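Local atomic coordinates of separin (Saccharomyces cerevisiae, PDB entry 5U1T), a protein that cleaves the MCD1/SCC1 subunit of cohesin as a caspase-like cysteine protease, allowing chromosomes to segregate at the onset of anaphase. Residues S392-V397 with A415-S420; F410-A415 with F455-N460. All coordinates share one frame; numbering follows the deposited sequence.

Contact 1 (S392-V397 with A415-S420); sequences SNIISV and ANLEIS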
loop_
_atom_site.group_PDB
_atom_site.type_symbol
_atom_site.label_atom_id
_atom_site.label_comp_id
_atom_site.label_asym_id
_atom_site.label_seq_id
_atom_site.Cartn_x
_atom_site.Cartn_y
_atom_site.Cartn_z
ATOM N N SER A 392 -10.571 32.576 38.098
ATOM C CA SER A 392 -10.044 31.255 37.801
ATOM C C SER A 392 -9.220 30.704 38.961
ATOM O O SER A 392 -9.034 29.498 39.088
ATOM C CB SER A 392 -9.210 31.290 36.535
ATOM O OG SER A 392 -8.838 29.974 36.211
ATOM N N ASN A 393 -8.732 31.594 39.812
ATOM C CA ASN A 393 -8.071 31.167 41.032
ATOM C C ASN A 393 -9.067 30.626 42.064
ATOM O O ASN A 393 -8.741 29.726 42.840
ATOM C CB ASN A 393 -7.267 32.330 41.621
ATOM C CG ASN A 393 -5.867 32.434 41.042
ATOM O OD1 ASN A 393 -5.442 31.604 40.234
ATOM N ND2 ASN A 393 -5.140 33.459 41.460
ATOM N N ILE A 394 -10.280 31.180 42.068
ATOM C CA ILE A 394 -11.326 30.752 42.996
ATOM C C ILE A 394 -11.899 29.405 42.585
ATOM O O ILE A 394 -12.308 28.616 43.435
ATOM C CB ILE A 394 -12.460 31.797 43.090
ATOM C CG1 ILE A 394 -11.850 33.162 43.376
ATOM C CG2 ILE A 394 -13.475 31.426 44.172
ATOM C CD1 ILE A 394 -12.847 34.215 43.615
ATOM N N ILE A 395 -11.921 29.148 41.279
ATOM C CA ILE A 395 -12.243 27.826 40.757
ATOM C C ILE A 395 -11.198 26.822 41.214
ATOM O O ILE A 395 -11.523 25.688 41.576
ATOM C CB ILE A 395 -12.312 27.820 39.217
ATOM C CG1 ILE A 395 -13.392 28.787 38.745
ATOM C CG2 ILE A 395 -12.597 26.420 38.697
ATOM C CD1 ILE A 395 -13.515 28.866 37.267
ATOM N N SER A 396 -9.940 27.254 41.210
ATOM C CA SER A 396 -8.840 26.393 41.628
ATOM C C SER A 396 -8.990 25.980 43.095
ATOM O O SER A 396 -8.857 24.800 43.431
ATOM C CB SER A 396 -7.491 27.088 41.399
ATOM O OG SER A 396 -7.053 26.937 40.058
ATOM N N VAL A 397 -9.282 26.942 43.967
ATOM C CA VAL A 397 -9.386 26.652 45.391
ATOM C C VAL A 397 -10.561 25.714 45.658
ATOM O O VAL A 397 -10.438 24.759 46.423
ATOM C CB VAL A 397 -9.515 27.946 46.217
ATOM C CG1 VAL A 397 -9.783 27.637 47.692
ATOM C CG2 VAL A 397 -8.247 28.760 46.070
ATOM N N ALA A 415 -17.075 22.711 38.839
ATOM C CA ALA A 415 -17.553 22.598 37.463
ATOM C C ALA A 415 -18.446 23.766 37.066
ATOM O O ALA A 415 -18.251 24.407 36.032
ATOM C CB ALA A 415 -18.309 21.281 37.279
ATOM N N ASN A 416 -19.434 24.051 37.900
ATOM C CA ASN A 416 -20.396 25.081 37.557
ATOM C C ASN A 416 -19.798 26.474 37.510
ATOM O O ASN A 416 -20.180 27.279 36.674
ATOM C CB ASN A 416 -21.561 25.050 38.522
ATOM C CG ASN A 416 -22.841 25.464 37.866
ATOM O OD1 ASN A 416 -23.013 25.305 36.662
ATOM N ND2 ASN A 416 -23.750 26.020 38.650
ATOM N N LEU A 417 -18.854 26.759 38.396
ATOM C CA LEU A 417 -18.219 28.066 38.385
ATOM C C LEU A 417 -17.395 28.217 37.124
ATOM O O LEU A 417 -17.331 29.301 36.531
ATOM C CB LEU A 417 -17.348 28.261 39.617
ATOM C CG LEU A 417 -16.809 29.677 39.791
ATOM C CD1 LEU A 417 -17.927 30.666 39.662
ATOM C CD2 LEU A 417 -16.140 29.803 41.132
ATOM N N GLU A 418 -16.757 27.115 36.730
ATOM C CA GLU A 418 -16.034 27.027 35.471
ATOM C C GLU A 418 -16.962 27.383 34.313
ATOM O O GLU A 418 -16.671 28.283 33.525
ATOM C CB GLU A 418 -15.450 25.618 35.292
ATOM C CG GLU A 418 -14.506 25.470 34.120
ATOM C CD GLU A 418 -13.464 26.590 34.075
ATOM O OE1 GLU A 418 -12.623 26.684 35.004
ATOM O OE2 GLU A 418 -13.491 27.386 33.106
ATOM N N ILE A 419 -18.087 26.678 34.235
ATOM C CA ILE A 419 -19.106 26.955 33.229
ATOM C C ILE A 419 -19.593 28.397 33.277
ATOM O O ILE A 419 -19.760 29.045 32.237
ATOM C CB ILE A 419 -20.310 26.031 33.389
ATOM C CG1 ILE A 419 -19.934 24.606 32.986
ATOM C CG2 ILE A 419 -21.473 26.529 32.554
ATOM C CD1 ILE A 419 -19.398 24.485 31.564
ATOM N N SER A 420 -19.812 28.901 34.482
ATOM C CA SER A 420 -20.260 30.270 34.634
ATOM C C SER A 420 -19.327 31.202 33.890
ATOM O O SER A 420 -19.763 31.930 33.003
ATOM C CB SER A 420 -20.361 30.671 36.110
ATOM O OG SER A 420 -21.551 30.152 36.680
#

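Contact 2 (F410-A415 with F455-N460); sequences FLLKTA and FSCLFN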
loop_
_atom_site.group_PDB
_atom_site.type_symbol
_atom_site.label_atom_id
_atom_site.label_comp_id
_atom_site.label_asym_id
_atom_site.label_seq_id
_atom_site.Cartn_x
_atom_site.Cartn_y
_atom_site.Cartn_z
ATOM N N PHE A 410 -18.217 19.985 46.409
ATOM C CA PHE A 410 -17.259 20.991 45.959
ATOM C C PHE A 410 -16.927 20.869 44.472
ATOM O O PHE A 410 -16.759 21.877 43.789
ATOM C CB PHE A 410 -15.982 20.914 46.787
ATOM C CG PHE A 410 -16.045 21.705 48.041
ATOM C CD1 PHE A 410 -15.706 23.051 48.041
ATOM C CD2 PHE A 410 -16.470 21.118 49.224
ATOM C CE1 PHE A 410 -15.773 23.800 49.212
ATOM C CE2 PHE A 410 -16.541 21.859 50.406
ATOM C CZ PHE A 410 -16.194 23.203 50.401
ATOM N N LEU A 411 -16.844 19.641 43.968
ATOM C CA LEU A 411 -16.471 19.434 42.574
ATOM C C LEU A 411 -17.598 19.910 41.679
ATOM O O LEU A 411 -17.355 20.575 40.673
ATOM C CB LEU A 411 -16.142 17.966 42.289
ATOM C CG LEU A 411 -15.653 17.685 40.870
ATOM C CD1 LEU A 411 -14.385 18.476 40.610
ATOM C CD2 LEU A 411 -15.420 16.200 40.646
ATOM N N LEU A 412 -18.833 19.573 42.043
ATOM C CA LEU A 412 -19.979 20.093 41.309
ATOM C C LEU A 412 -19.957 21.614 41.370
ATOM O O LEU A 412 -20.211 22.285 40.369
ATOM C CB LEU A 412 -21.293 19.543 41.859
ATOM C CG LEU A 412 -21.689 18.149 41.371
ATOM C CD1 LEU A 412 -22.837 17.595 42.195
ATOM C CD2 LEU A 412 -22.055 18.184 39.905
ATOM N N LYS A 413 -19.605 22.167 42.523
ATOM C CA LYS A 413 -19.544 23.617 42.629
ATOM C C LYS A 413 -18.419 24.173 41.750
ATOM O O LYS A 413 -18.545 25.234 41.143
ATOM C CB LYS A 413 -19.366 24.054 44.086
ATOM C CG LYS A 413 -19.995 25.411 44.378
ATOM C CD LYS A 413 -19.546 25.990 45.700
ATOM C CE LYS A 413 -20.224 27.353 45.985
ATOM N NZ LYS A 413 -20.010 28.328 44.855
ATOM N N THR A 414 -17.325 23.433 41.671
ATOM C CA THR A 414 -16.198 23.813 40.834
ATOM C C THR A 414 -16.557 23.831 39.342
ATOM O O THR A 414 -16.357 24.842 38.666
ATOM C CB THR A 414 -15.015 22.857 41.066
ATOM O OG1 THR A 414 -14.596 22.955 42.436
ATOM C CG2 THR A 414 -13.843 23.179 40.117
ATOM N N ALA A 415 -17.075 22.711 38.839
ATOM C CA ALA A 415 -17.553 22.598 37.463
ATOM C C ALA A 415 -18.446 23.766 37.066
ATOM O O ALA A 415 -18.251 24.407 36.032
ATOM C CB ALA A 415 -18.309 21.281 37.279
ATOM N N PHE A 455 -19.359 15.331 33.763
ATOM C CA PHE A 455 -19.216 15.392 32.328
ATOM C C PHE A 455 -20.330 16.190 31.714
ATOM O O PHE A 455 -20.145 16.877 30.735
ATOM C CB PHE A 455 -19.196 14.001 31.716
ATOM C CG PHE A 455 -19.107 14.016 30.232
ATOM C CD1 PHE A 455 -17.958 14.406 29.612
ATOM C CD2 PHE A 455 -20.186 13.681 29.465
ATOM C CE1 PHE A 455 -17.883 14.452 28.253
ATOM C CE2 PHE A 455 -20.121 13.728 28.105
ATOM C CZ PHE A 455 -18.965 14.111 27.500
ATOM N N SER A 456 -21.497 16.106 32.316
ATOM C CA SER A 456 -22.698 16.683 31.759
ATOM C C SER A 456 -22.786 18.172 31.957
ATOM O O SER A 456 -23.546 18.840 31.298
ATOM C CB SER A 456 -23.908 16.035 32.393
ATOM O OG SER A 456 -24.815 15.630 31.419
ATOM N N CYS A 457 -22.023 18.686 32.899
ATOM C CA CYS A 457 -21.878 20.100 33.065
ATOM C C CYS A 457 -21.115 20.663 31.902
ATOM O O CYS A 457 -21.293 21.799 31.556
ATOM C CB CYS A 457 -21.158 20.408 34.367
ATOM S SG CYS A 457 -22.011 19.897 35.858
ATOM N N LEU A 458 -20.267 19.867 31.281
ATOM C CA LEU A 458 -19.505 20.364 30.164
ATOM C C LEU A 458 -20.169 20.002 28.866
ATOM O O LEU A 458 -20.195 20.776 27.957
ATOM C CB LEU A 458 -18.105 19.787 30.203
ATOM C CG LEU A 458 -17.080 20.072 29.117
ATOM C CD1 LEU A 458 -17.570 19.539 27.802
ATOM C CD2 LEU A 458 -16.704 21.516 29.008
ATOM N N PHE A 459 -20.704 18.809 28.770
ATOM C CA PHE A 459 -21.361 18.425 27.538
ATOM C C PHE A 459 -22.764 18.972 27.608
ATOM O O PHE A 459 -23.714 18.287 27.992
ATOM C CB PHE A 459 -21.326 16.915 27.327
ATOM C CG PHE A 459 -21.574 16.503 25.919
ATOM C CD1 PHE A 459 -20.586 16.638 24.967
ATOM C CD2 PHE A 459 -22.800 15.985 25.542
ATOM C CE1 PHE A 459 -20.806 16.253 23.643
ATOM C CE2 PHE A 459 -23.034 15.597 24.225
ATOM C CZ PHE A 459 -22.037 15.736 23.277
ATOM N N ASN A 460 -22.860 20.244 27.242
ATOM C CA ASN A 460 -24.062 21.049 27.449
ATOM C C ASN A 460 -24.167 22.072 26.338
ATOM O O ASN A 460 -23.205 22.786 26.072
ATOM C CB ASN A 460 -24.016 21.735 28.837
ATOM C CG ASN A 460 -25.225 22.624 29.114
ATOM O OD1 ASN A 460 -25.216 23.821 28.806
ATOM N ND2 ASN A 460 -26.254 22.044 29.735
#

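Contact 1 (S392-V397 with A415-S420)
Ile395 meets two side chains of the facing helix at once, Leu417 with one part of its longer branch and Glu418 with the end of it. Its CG1 stands beside the backbone N (chi1 -60°), and the extended chi2 carries CD1 on toward residues 415-420. Leu417 puts its branch point CG 3.7 Å from Ile395 CG1, while Leu417 CD2 lies 3.8 Å from the same CG1 atom; the two side chains run at a slant to each other. At the margin Ile394 CG2 adds a looser contact with Leu417 CD2, at 4.4 Å. Helices 388-404 and 408-425 are consecutive and form an antiparallel helical hairpin in the helical domain, their local axes 9.5 Å apart at an angle of 167°. Glu418 comes across Ile395 at about a right angle. A bend at chi2 (48°) folds its carboxylate back, bringing OE1 to 3.3 Å from Ile395 CD1, with Ile395 CG2 a little farther off. The charge of this buried acid is met by Lys437 of helix 431-444, which forms a salt bridge with OE1 and is also hydrogen-bonded to Ser392 OG. An alanine in place of Ile395 would probably open a gap between Leu417 and the Glu418 carboxylate, leaving Leu417 only its looser contact with Ile394 across these helices. On another side of the 392-397 turns, Asn393, Ser396 and Val397 pack against the chain of another protein.

Contact 2 (F410-A415 with F455-N460)
Cys457 reaches the facing helix through two apolar contacts, one to Ala415 and one to Leu412. Ala415 CB lies 4.2 Å from Cys457 CB and equally far from Cys457 SG, so both side-chain atoms of the cysteine rest against this one small group. With SG beside its own backbone N (chi1 -63°), the sulfur is also brought near Leu412, whose CD2 stands 4.4 Å from Cys457 SG at the edge of the patch. The short alanine side chain lets the backbones come to 6.7 Å between Ala415 CA and Cys457 CA, yet the buried patch stays small. This cysteine is a packing residue, remote from Cys1497, the probable catalytic nucleophile.

Between the two segments the contact is apolar; polar contacts include bonds inside each segment. Thr414 OG1 donates to Phe410 O at 2.8 Å, tilted 40° above the carbonyl plane, while Thr414 N reaches that oxygen from the opposite face; the buried hydroxyl is thus satisfied by its own helix. Phe455 O also accepts two bonds, from Leu458 N and Phe459 N. Beyond them the chain makes an inverse gamma turn centred on Phe459, with a weak bond from Asn460 N to Leu458 O.

Aromatic contacts lead outward: Phe455 meets Phe496 edge to face, as Phe410 does Phe405. Phe438 of helix 431-444 touches both Ala415 and Leu458, bridging the two segments, while on the other flank of helix 408-425 Phe410 and Thr414 pack on helix 388-404.

In the fold
Following the chain from the N terminus, helix 388-404 supplies residues 392-397, and the chain turns into helix 408-425, which gives 410-415 to contact 2 and then 415-420 to contact 1. Contact 1 closes a loop of 17 residues; contact 2 closes one of 39, running through helix 431-444 to the end of helix 448-458. The segments alternate, so the two loops cross, with Ala415 common to both. The contacts, about 10 Å apart between centres, also touch directly: Ile419 CD1 lies 3.3 Å from Cys457 O. Together they join helix 408-425 to the helix before it and to the second helix after it, in the helical domain, far from the protease active site.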